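Local coordinates for alkylhalidase CmlS (Streptomyces venezuelae, PDB 3I3L), which is a flavin-dependent halogenase of chloramphenicol biosynthesis that carries a covalently attached FAD, at residues H371-S376 with D430-M435; A381-P386 with L404-W409; I436-H441 with P457-W462; S376-A381 with R392-T397. All coordinates share one frame; numbering follows the deposited sequence.

Helix 352-382 is the common support of contacts 1, 2 and 4. Going along the chain, its residues H371-S376 meet D430-M435 in contact 1, which closes the widest loop. Inside that loop the helix goes on to contact 4, where S376-A381 meet R392-T397, the end of helix 389-394 and the loop after it. Contact 2 starts at A381 and closes at L404-W409, so contacts 4 and 2 cross, and both nest inside contact 1. They share A381, and contacts 1 and 4 share S376. Contact 3 follows in series: I436-H441 of helix 430-439 meet P457-W462 of helix 456-471. The chain thus folds helices 389-394, 400-406 and 430-439 back onto helix 352-382.

Contact 1 of 4, residues H371-S376 with D430-M435; sequences HQFLAS and DRASTM
Q372 lies loosely beside R431 at the exposed margin of the contact. The guanidinium of R431 also has a weak, long ion pair with E560. F373 comes next and carries most of the contact. Its CG is anti to the backbone N (chi1 -174°), which sends the ring across to helix 430-439. The leading atom is CZ, and it meets M435 SD at 3.3 Å. The sulfur sits at the ring edge, 4.7 Å from the centroid of the F373 ring and 79° off the ring normal. This is an edge-on Met-aromatic contact. The M435 chain is bent at its last torsion, and its CE also stays in the plane of the ring, 3.8 Å from F373 CZ. The two side chains cross at about a right angle.

The frame is a helix-helix crossing. The short segment axes pass 9.0 Å apart at -62°. Helix 352-382 passes near the flavin site here: the F373 side chain is about 11 Å from that of S325, an FAD-binding residue. The same ring also meets F324 edge-to-face.

F373 CE2 further touches A432, at 4.2 Å from its CB. With an alanine here, the M435 sulfur would probably lose its aromatic partner and a gap would be likely to open beside A432.

One turn on, S376 points at the same alanine. Its CB is 3.8 Å from A432 CB. Their CA atoms are the nearest across the segments, consistent with two small residues. S376 OG has a weak hydrogen bond to F428 O. A432 also packs on F377 and F380, further along helix 352-382.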
# COMPACT_ATOMS: atom_id res chain seq x y z
N HIS A 371 0.05 5.78 -6.88
CA HIS A 371 0.50 7.11 -7.35
C HIS A 371 -0.63 7.80 -8.11
O HIS A 371 -0.89 8.95 -7.87
CB HIS A 371 1.71 6.88 -8.27
CG HIS A 371 2.41 8.11 -8.76
ND1 HIS A 371 1.91 8.92 -9.77
CD2 HIS A 371 3.62 8.62 -8.45
CE1 HIS A 371 2.77 9.89 -10.03
NE2 HIS A 371 3.82 9.73 -9.24
N GLN A 372 -1.24 7.11 -9.07
CA GLN A 372 -2.38 7.64 -9.84
C GLN A 372 -3.52 8.09 -8.93
O GLN A 372 -4.18 9.09 -9.16
CB GLN A 372 -2.92 6.58 -10.83
CG GLN A 372 -4.45 6.29 -10.61
CD GLN A 372 -4.92 4.80 -10.91
OE1 GLN A 372 -5.34 4.07 -9.98
NE2 GLN A 372 -4.85 4.37 -12.18
N PHE A 373 -3.74 7.33 -7.89
CA PHE A 373 -4.83 7.55 -6.99
C PHE A 373 -4.54 8.78 -6.18
O PHE A 373 -5.36 9.69 -6.08
CB PHE A 373 -4.88 6.34 -6.09
CG PHE A 373 -6.03 6.30 -5.15
CD1 PHE A 373 -5.85 6.64 -3.83
CD2 PHE A 373 -7.29 5.83 -5.58
CE1 PHE A 373 -6.96 6.56 -2.93
CE2 PHE A 373 -8.37 5.72 -4.70
CZ PHE A 373 -8.23 6.08 -3.39
N LEU A 374 -3.34 8.81 -5.61
CA LEU A 374 -2.82 9.96 -4.93
C LEU A 374 -2.99 11.28 -5.71
O LEU A 374 -3.34 12.30 -5.13
CB LEU A 374 -1.34 9.73 -4.73
CG LEU A 374 -0.71 10.53 -3.61
CD1 LEU A 374 -1.47 10.27 -2.36
CD2 LEU A 374 0.73 9.98 -3.50
N ALA A 375 -2.75 11.24 -7.01
CA ALA A 375 -2.83 12.42 -7.83
C ALA A 375 -4.26 12.97 -7.78
O ALA A 375 -4.45 14.19 -7.72
CB ALA A 375 -2.42 12.06 -9.31
N SER A 376 -5.25 12.09 -7.85
CA SER A 376 -6.65 12.45 -7.67
C SER A 376 -6.90 13.16 -6.35
O SER A 376 -7.40 14.27 -6.33
CB SER A 376 -7.52 11.20 -7.75
OG SER A 376 -7.57 10.80 -9.09
N ASP A 430 -12.28 9.10 -10.31
CA ASP A 430 -13.67 8.81 -10.03
C ASP A 430 -13.60 7.73 -8.94
O ASP A 430 -14.45 7.66 -8.07
CB ASP A 430 -14.38 8.33 -11.29
CG ASP A 430 -15.64 9.15 -11.60
OD1 ASP A 430 -16.74 8.84 -11.07
OD2 ASP A 430 -15.54 10.11 -12.40
N ARG A 431 -12.53 6.94 -8.95
CA ARG A 431 -12.32 5.98 -7.91
C ARG A 431 -12.17 6.69 -6.56
O ARG A 431 -12.59 6.15 -5.53
CB ARG A 431 -11.11 5.14 -8.22
CG ARG A 431 -11.15 3.76 -7.63
CD ARG A 431 -9.86 2.97 -7.97
NE ARG A 431 -9.58 2.92 -9.42
CZ ARG A 431 -9.77 1.86 -10.21
NH1 ARG A 431 -10.25 0.71 -9.72
NH2 ARG A 431 -9.48 1.95 -11.51
N ALA A 432 -11.61 7.91 -6.58
CA ALA A 432 -11.31 8.62 -5.37
C ALA A 432 -12.49 9.44 -5.00
O ALA A 432 -12.78 9.70 -3.81
CB ALA A 432 -10.12 9.50 -5.54
N SER A 433 -13.15 9.91 -6.05
CA SER A 433 -14.38 10.66 -5.89
C SER A 433 -15.42 9.76 -5.18
O SER A 433 -16.21 10.21 -4.35
CB SER A 433 -14.86 11.08 -7.27
OG SER A 433 -15.57 12.27 -7.14
N THR A 434 -15.34 8.48 -5.50
CA THR A 434 -16.23 7.51 -4.97
C THR A 434 -15.99 7.34 -3.49
O THR A 434 -16.94 7.49 -2.71
CB THR A 434 -16.12 6.19 -5.73
OG1 THR A 434 -16.64 6.38 -7.06
CG2 THR A 434 -16.94 5.11 -5.05
N MET A 435 -14.74 7.06 -3.11
CA MET A 435 -14.35 6.87 -1.74
C MET A 435 -14.80 8.03 -0.87
O MET A 435 -15.37 7.80 0.16
CB MET A 435 -12.84 6.67 -1.60
CG MET A 435 -12.35 5.24 -1.90
SD MET A 435 -10.61 4.92 -1.36
CE MET A 435 -10.38 6.28 -0.27

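Contact 2 of 4, residues A381-P386 with L404-W409; sequences ASFTEP and LTRKKW
R406 meets the ring of F383 at its edge. Its CD lies near the ring plane, 3.4 Å from F383 CZ, and its CG backs the same corner at 3.6 Å from CZ. The arginine chain bends about its CG-CD bond (chi3 -61°). The guanidinium ends up nearly coplanar with the phenylalanine ring, and its NH2 forms a salt bridge with E398. The aliphatic stem therefore does the packing, and the charge is paired elsewhere. K407 adds little: its backbone N approaches F383 CZ at 4.2 Å, while its side chain leads away.

W409 closes the contact. Its indole turns one face to F383. F383 CD2 stands 3.7 Å above that plane, toward the rim. The two rings are near parallel, at 26°, but slid apart, with 5.2 Å between the centroids of the F383 ring and the W409 five-membered ring. The overlap is therefore slight. F383 CB makes a CH-pi contact over the face of the W409 six-membered ring, 4.1 Å from its centroid. T384 CG2 touches W409 CH2 at 3.6 Å, while T384 OG1 bonds to Q100 N.

The contact lies at the surface, where the chain around the end of helix 352-382 meets the chain around the end of helix 400-406. W409 also meets F380 of the former, K408 touches helix 430-439, and E385 reaches T230 of strand 226-231.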
# COMPACT_ATOMS: atom_id res chain seq x y z
N ALA A 381 -8.07 18.40 -3.22
CA ALA A 381 -7.76 19.42 -2.20
C ALA A 381 -7.28 20.74 -2.81
O ALA A 381 -7.44 21.80 -2.20
CB ALA A 381 -6.74 18.94 -1.22
N SER A 382 -6.69 20.66 -4.00
CA SER A 382 -6.10 21.83 -4.63
C SER A 382 -7.18 22.87 -5.06
O SER A 382 -6.86 24.06 -5.20
CB SER A 382 -5.21 21.47 -5.82
OG SER A 382 -6.01 21.02 -6.91
N PHE A 383 -8.42 22.42 -5.21
CA PHE A 383 -9.53 23.32 -5.54
C PHE A 383 -9.86 24.28 -4.41
O PHE A 383 -10.36 25.39 -4.65
CB PHE A 383 -10.76 22.51 -5.94
CG PHE A 383 -10.58 21.79 -7.25
CD1 PHE A 383 -10.21 22.51 -8.40
CD2 PHE A 383 -10.77 20.43 -7.35
CE1 PHE A 383 -10.03 21.86 -9.63
CE2 PHE A 383 -10.57 19.77 -8.59
CZ PHE A 383 -10.20 20.49 -9.71
N THR A 384 -9.58 23.89 -3.17
CA THR A 384 -9.87 24.76 -2.07
C THR A 384 -8.65 25.17 -1.27
O THR A 384 -8.77 25.93 -0.31
CB THR A 384 -10.94 24.21 -1.14
OG1 THR A 384 -10.50 22.95 -0.65
CG2 THR A 384 -12.28 24.06 -1.93
N GLU A 385 -7.48 24.68 -1.66
CA GLU A 385 -6.26 25.16 -1.00
C GLU A 385 -5.55 26.18 -1.92
O GLU A 385 -5.76 26.15 -3.11
CB GLU A 385 -5.32 23.98 -0.62
CG GLU A 385 -5.85 23.09 0.51
CD GLU A 385 -5.83 23.76 1.89
OE1 GLU A 385 -5.25 24.86 2.07
OE2 GLU A 385 -6.42 23.18 2.84
N PRO A 386 -4.73 27.07 -1.35
CA PRO A 386 -4.12 28.13 -2.15
C PRO A 386 -3.13 27.58 -3.19
O PRO A 386 -2.76 26.37 -3.19
CB PRO A 386 -3.36 28.99 -1.11
CG PRO A 386 -3.46 28.23 0.22
CD PRO A 386 -4.63 27.34 0.10
N LEU A 404 -10.89 23.82 -15.37
CA LEU A 404 -12.20 24.45 -15.08
C LEU A 404 -13.35 23.42 -15.23
O LEU A 404 -14.17 23.26 -14.31
CB LEU A 404 -12.38 25.72 -15.93
CG LEU A 404 -11.46 26.91 -15.50
CD1 LEU A 404 -10.12 26.52 -14.69
CD2 LEU A 404 -11.12 27.86 -16.68
N THR A 405 -13.37 22.68 -16.35
CA THR A 405 -14.24 21.48 -16.44
C THR A 405 -14.09 20.67 -15.16
O THR A 405 -15.11 20.33 -14.53
CB THR A 405 -13.93 20.56 -17.67
OG1 THR A 405 -13.95 21.31 -18.90
CG2 THR A 405 -14.92 19.37 -17.75
N ARG A 406 -12.84 20.37 -14.74
CA ARG A 406 -12.64 19.57 -13.49
C ARG A 406 -13.30 20.12 -12.18
O ARG A 406 -13.66 19.32 -11.31
CB ARG A 406 -11.20 19.08 -13.28
CG ARG A 406 -11.10 18.01 -12.17
CD ARG A 406 -9.64 17.80 -11.72
NE ARG A 406 -8.82 17.35 -12.85
CZ ARG A 406 -8.81 16.11 -13.33
NH1 ARG A 406 -9.54 15.16 -12.78
NH2 ARG A 406 -8.05 15.82 -14.38
N LYS A 407 -13.52 21.43 -12.05
CA LYS A 407 -14.64 21.89 -11.15
C LYS A 407 -16.05 21.56 -11.77
O LYS A 407 -16.94 22.42 -11.98
CB LYS A 407 -14.52 23.33 -10.64
CG LYS A 407 -15.75 23.76 -9.77
CD LYS A 407 -15.98 25.34 -9.67
CE LYS A 407 -16.08 26.04 -11.05
NZ LYS A 407 -15.57 27.46 -10.99
N LYS A 408 -16.12 20.29 -12.21
CA LYS A 408 -17.25 19.37 -12.08
C LYS A 408 -17.18 18.90 -10.65
O LYS A 408 -18.06 18.18 -10.17
CB LYS A 408 -16.99 18.14 -12.98
CG LYS A 408 -17.44 16.76 -12.44
CD LYS A 408 -16.39 16.05 -11.57
CE LYS A 408 -16.63 14.53 -11.57
NZ LYS A 408 -15.70 13.83 -10.59
N TRP A 409 -16.08 19.24 -9.97
CA TRP A 409 -15.90 18.80 -8.60
C TRP A 409 -16.80 19.59 -7.65
O TRP A 409 -17.30 19.02 -6.67
CB TRP A 409 -14.42 18.88 -8.21
CG TRP A 409 -14.19 18.80 -6.74
CD1 TRP A 409 -13.94 17.68 -5.99
CD2 TRP A 409 -14.22 19.90 -5.82
NE1 TRP A 409 -13.80 18.02 -4.66
CE2 TRP A 409 -13.97 19.38 -4.53
CE3 TRP A 409 -14.45 21.28 -5.97
CZ2 TRP A 409 -13.92 20.18 -3.41
CZ3 TRP A 409 -14.41 22.08 -4.83
CH2 TRP A 409 -14.15 21.52 -3.57

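Contact 3 of 4, residues I436-H441 with P457-W462; sequences IAIGRH and PARVRW
The guanidinium of R459 has the CG2 methyl of I438 over one face, with R459 NH1 3.4 Å from I438 CG2. The indole of W462 is met obliquely by I438 CD1.

Two consecutive helices pack end to start here. The last part of helix 430-439 rests on the first part of helix 456-471, and the chain between them is almost all loop. The contact is far from the flavin. It rests on van der Waals contacts, part of them with an arginine.

I438 is the central residue. Its CG2 branch, anti to the backbone N, takes the arginine. The methyl lies 3.3 Å from R459 CG, which is tight. R459 starts off with CG anti to the carbonyl carbon (chi1 -78°) and runs extended from CG to NE. The methyl is thus met by both the root and the head of the arginine chain, and the two side chains cross at about a right angle. R459 also touches S108 of strand 105-108.

The other branch of I438 is extended, and its CD1 comes to 4.2 Å from W462 CB. The indole leads away from there and packs against T434, one turn earlier on helix 430-439.

Further along, backbone hydrogen bonds link G439 with T106 and H441 with P104. The backbones are closest at A458, where I438 CA and A458 CA are 5.0 Å apart. The small side chain permits this: A458 CB lies 3.9 Å from I438 CA and 3.8 Å from the carbonyl oxygen A437 O.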
# COMPACT_ATOMS: atom_id res chain seq x y z
N ILE A 436 -14.57 9.26 -1.32
CA ILE A 436 -14.84 10.46 -0.56
C ILE A 436 -16.33 10.58 -0.30
O ILE A 436 -16.73 10.86 0.83
CB ILE A 436 -14.28 11.75 -1.23
CG1 ILE A 436 -12.74 11.76 -1.24
CG2 ILE A 436 -14.83 13.05 -0.56
CD1 ILE A 436 -12.09 13.01 -1.96
N ALA A 437 -17.13 10.40 -1.35
CA ALA A 437 -18.60 10.42 -1.24
C ALA A 437 -19.11 9.38 -0.26
O ALA A 437 -19.90 9.70 0.64
CB ALA A 437 -19.26 10.19 -2.61
N ILE A 438 -18.70 8.13 -0.42
CA ILE A 438 -19.12 7.09 0.52
C ILE A 438 -18.73 7.48 1.96
O ILE A 438 -19.55 7.34 2.89
CB ILE A 438 -18.50 5.75 0.13
CG1 ILE A 438 -19.04 5.28 -1.21
CG2 ILE A 438 -18.77 4.70 1.18
CD1 ILE A 438 -18.47 3.91 -1.58
N GLY A 439 -17.52 8.00 2.16
CA GLY A 439 -17.08 8.31 3.48
C GLY A 439 -17.47 9.65 4.06
O GLY A 439 -17.10 9.99 5.19
N ARG A 440 -18.25 10.41 3.31
CA ARG A 440 -18.64 11.76 3.71
C ARG A 440 -19.49 11.74 4.97
O ARG A 440 -20.51 11.06 5.02
CB ARG A 440 -19.43 12.40 2.55
CG ARG A 440 -19.90 13.84 2.83
CD ARG A 440 -20.63 14.49 1.59
NE ARG A 440 -19.96 14.29 0.28
CZ ARG A 440 -18.84 14.92 -0.10
NH1 ARG A 440 -18.23 15.80 0.71
NH2 ARG A 440 -18.31 14.67 -1.30
N HIS A 441 -19.04 12.46 6.01
CA HIS A 441 -19.86 12.68 7.22
C HIS A 441 -21.11 13.48 6.84
O HIS A 441 -21.12 14.28 5.88
CB HIS A 441 -19.10 13.44 8.29
CG HIS A 441 -17.91 12.72 8.84
ND1 HIS A 441 -17.33 13.05 10.05
CD2 HIS A 441 -17.18 11.68 8.34
CE1 HIS A 441 -16.30 12.25 10.28
NE2 HIS A 441 -16.20 11.40 9.26
N PRO A 457 -25.85 4.64 3.85
CA PRO A 457 -26.70 4.93 2.71
C PRO A 457 -25.90 5.26 1.46
O PRO A 457 -26.26 4.79 0.35
CB PRO A 457 -27.53 6.17 3.19
CG PRO A 457 -27.61 5.99 4.67
CD PRO A 457 -26.17 5.51 5.00
N ALA A 458 -24.83 6.05 1.62
CA ALA A 458 -24.03 6.41 0.43
C ALA A 458 -23.35 5.14 -0.12
O ALA A 458 -23.25 4.93 -1.33
CB ALA A 458 -23.00 7.54 0.72
N ARG A 459 -22.93 4.25 0.78
CA ARG A 459 -22.38 2.96 0.31
C ARG A 459 -23.38 2.25 -0.56
O ARG A 459 -23.07 1.78 -1.67
CB ARG A 459 -22.06 2.02 1.45
CG ARG A 459 -20.79 2.32 2.17
CD ARG A 459 -20.51 1.31 3.34
NE ARG A 459 -19.78 1.99 4.38
CZ ARG A 459 -18.49 2.38 4.26
NH1 ARG A 459 -17.76 2.12 3.15
NH2 ARG A 459 -17.92 3.03 5.26
N VAL A 460 -24.59 2.12 -0.02
CA VAL A 460 -25.56 1.27 -0.64
C VAL A 460 -25.97 1.87 -1.96
O VAL A 460 -26.19 1.18 -2.94
CB VAL A 460 -26.74 1.03 0.30
CG1 VAL A 460 -28.03 0.78 -0.52
CG2 VAL A 460 -26.41 -0.13 1.20
N ARG A 461 -26.05 3.19 -1.95
CA ARG A 461 -26.40 3.94 -3.11
C ARG A 461 -25.37 3.71 -4.23
O ARG A 461 -25.73 3.63 -5.43
CB ARG A 461 -26.42 5.40 -2.69
CG ARG A 461 -26.60 6.34 -3.77
CD ARG A 461 -27.48 7.53 -3.36
NE ARG A 461 -28.06 8.11 -4.59
CZ ARG A 461 -28.39 7.40 -5.69
NH1 ARG A 461 -28.22 6.07 -5.72
NH2 ARG A 461 -28.91 8.03 -6.75
N TRP A 462 -24.11 3.58 -3.86
CA TRP A 462 -23.09 3.24 -4.83
C TRP A 462 -23.31 1.83 -5.39
O TRP A 462 -23.25 1.59 -6.61
CB TRP A 462 -21.67 3.43 -4.26
CG TRP A 462 -20.64 2.85 -5.17
CD1 TRP A 462 -20.12 3.43 -6.31
CD2 TRP A 462 -20.06 1.54 -5.09
NE1 TRP A 462 -19.23 2.57 -6.92
CE2 TRP A 462 -19.18 1.40 -6.20
CE3 TRP A 462 -20.15 0.50 -4.15
CZ2 TRP A 462 -18.42 0.25 -6.40
CZ3 TRP A 462 -19.42 -0.64 -4.35
CH2 TRP A 462 -18.55 -0.76 -5.48

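Contact 4 of 4, residues S376-A381 with R392-T397; sequences SFYTFA and RKRRIT
R394 runs alongside Y378, and both side chains point the same way. R394 CB starts against the base of the ring, 3.9 Å from both Y378 CG and Y378 CD2. R394 CG is anti to the carbonyl carbon (chi1 -72°), and the chain then stays extended to NE. This carries CD over the ring centre, 4.1 Å from the Y378 centroid, in a CH-pi contact. The guanidinium beyond is turned 82° to the ring. Its NH1 forms a salt bridge with D253, and its NH2 bonds to N205. Y378 OH bonds to D321.

One residue along, T379 faces the chain leaving helix 389-394. T379 OG1 accepts a hydrogen bond from I396 N at 2.8 Å, with a nearly straight N-H...O angle of 158°. It also bonds to A375 O within its own helix. I396 CB packs against T379 OG1 at 3.5 Å. A valine here would probably leave I396 N without its acceptor and let the loop after R394 shift.

The R394 side chain is about 9 Å from that of D297, the covalent FAD site. R394 packs by carbon on Y378, while D253, N205 and F390 meet its charged end; one hydroxyl ties the loop to helix 352-382.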
# COMPACT_ATOMS: atom_id res chain seq x y z
N SER A 376 -5.25 12.09 -7.85
CA SER A 376 -6.65 12.45 -7.67
C SER A 376 -6.90 13.16 -6.35
O SER A 376 -7.40 14.27 -6.33
CB SER A 376 -7.52 11.20 -7.75
OG SER A 376 -7.57 10.80 -9.09
N PHE A 377 -6.54 12.53 -5.24
CA PHE A 377 -6.72 13.17 -3.94
C PHE A 377 -6.07 14.54 -3.83
O PHE A 377 -6.72 15.48 -3.38
CB PHE A 377 -6.35 12.29 -2.75
CG PHE A 377 -7.38 11.30 -2.42
CD1 PHE A 377 -7.43 10.08 -3.09
CD2 PHE A 377 -8.32 11.58 -1.46
CE1 PHE A 377 -8.42 9.14 -2.79
CE2 PHE A 377 -9.31 10.66 -1.15
CZ PHE A 377 -9.35 9.43 -1.83
N TYR A 378 -4.80 14.66 -4.23
CA TYR A 378 -4.17 15.97 -4.16
C TYR A 378 -4.95 17.01 -5.03
O TYR A 378 -5.18 18.13 -4.61
CB TYR A 378 -2.69 15.94 -4.53
CG TYR A 378 -1.81 15.45 -3.42
CD1 TYR A 378 -1.90 15.98 -2.16
CD2 TYR A 378 -0.89 14.45 -3.62
CE1 TYR A 378 -1.09 15.56 -1.13
CE2 TYR A 378 -0.05 14.01 -2.55
CZ TYR A 378 -0.19 14.57 -1.33
OH TYR A 378 0.61 14.16 -0.25
N THR A 379 -5.33 16.63 -6.26
CA THR A 379 -6.11 17.51 -7.10
C THR A 379 -7.42 18.02 -6.44
O THR A 379 -7.77 19.19 -6.59
CB THR A 379 -6.38 16.87 -8.47
OG1 THR A 379 -5.12 16.50 -9.01
CG2 THR A 379 -7.06 17.88 -9.44
N PHE A 380 -8.12 17.15 -5.71
CA PHE A 380 -9.37 17.56 -5.04
C PHE A 380 -9.13 18.58 -3.99
O PHE A 380 -9.91 19.55 -3.86
CB PHE A 380 -10.11 16.37 -4.37
CG PHE A 380 -10.54 15.33 -5.34
CD1 PHE A 380 -10.90 15.69 -6.65
CD2 PHE A 380 -10.59 13.99 -4.97
CE1 PHE A 380 -11.29 14.72 -7.57
CE2 PHE A 380 -11.01 13.01 -5.89
CZ PHE A 380 -11.35 13.37 -7.18
N ALA A 381 -8.07 18.40 -3.22
CA ALA A 381 -7.76 19.42 -2.20
C ALA A 381 -7.28 20.74 -2.81
O ALA A 381 -7.44 21.80 -2.20
CB ALA A 381 -6.74 18.94 -1.22
N ARG A 392 0.69 22.94 -6.16
CA ARG A 392 0.99 23.11 -7.57
C ARG A 392 1.86 21.97 -8.09
O ARG A 392 1.73 21.56 -9.25
CB ARG A 392 1.75 24.45 -7.73
CG ARG A 392 2.32 24.72 -9.12
CD ARG A 392 2.64 26.28 -9.32
NE ARG A 392 3.72 26.75 -8.48
CZ ARG A 392 3.59 27.50 -7.37
NH1 ARG A 392 4.65 27.90 -6.70
NH2 ARG A 392 2.40 27.88 -6.90
N LYS A 393 2.81 21.52 -7.29
CA LYS A 393 3.63 20.41 -7.74
C LYS A 393 2.80 19.14 -7.81
O LYS A 393 3.08 18.30 -8.63
CB LYS A 393 4.90 20.23 -6.85
CG LYS A 393 5.87 21.45 -6.87
CD LYS A 393 6.42 21.69 -8.31
CE LYS A 393 7.56 22.72 -8.37
NZ LYS A 393 8.90 22.01 -8.42
N ARG A 394 1.79 19.00 -6.97
CA ARG A 394 1.14 17.70 -6.80
C ARG A 394 -0.19 17.52 -7.52
O ARG A 394 -0.61 16.37 -7.80
CB ARG A 394 1.01 17.35 -5.32
CG ARG A 394 2.34 16.99 -4.72
CD ARG A 394 2.31 17.27 -3.20
NE ARG A 394 3.63 17.08 -2.62
CZ ARG A 394 4.63 17.97 -2.71
NH1 ARG A 394 4.45 19.12 -3.34
NH2 ARG A 394 5.80 17.73 -2.13
N ARG A 395 -0.84 18.63 -7.86
CA ARG A 395 -2.16 18.57 -8.47
C ARG A 395 -1.96 18.19 -9.90
O ARG A 395 -0.91 18.44 -10.43
CB ARG A 395 -2.92 19.91 -8.34
CG ARG A 395 -2.45 21.06 -9.29
CD ARG A 395 -3.12 22.44 -8.89
NE ARG A 395 -2.42 23.55 -9.54
CZ ARG A 395 -1.86 24.61 -8.94
NH1 ARG A 395 -1.94 24.83 -7.62
NH2 ARG A 395 -1.20 25.50 -9.69
N ILE A 396 -2.97 17.57 -10.52
CA ILE A 396 -2.82 17.14 -11.89
C ILE A 396 -2.55 18.33 -12.85
O ILE A 396 -3.16 19.41 -12.73
CB ILE A 396 -4.08 16.36 -12.33
CG1 ILE A 396 -3.96 14.90 -11.91
CG2 ILE A 396 -4.33 16.47 -13.92
CD1 ILE A 396 -5.35 14.20 -11.79
N THR A 397 -1.63 18.10 -13.78
CA THR A 397 -1.19 19.08 -14.78
C THR A 397 -2.04 18.88 -16.02
O THR A 397 -2.08 17.78 -16.55
CB THR A 397 0.30 18.80 -15.18
OG1 THR A 397 1.16 19.35 -14.19
CG2 THR A 397 0.66 19.41 -16.55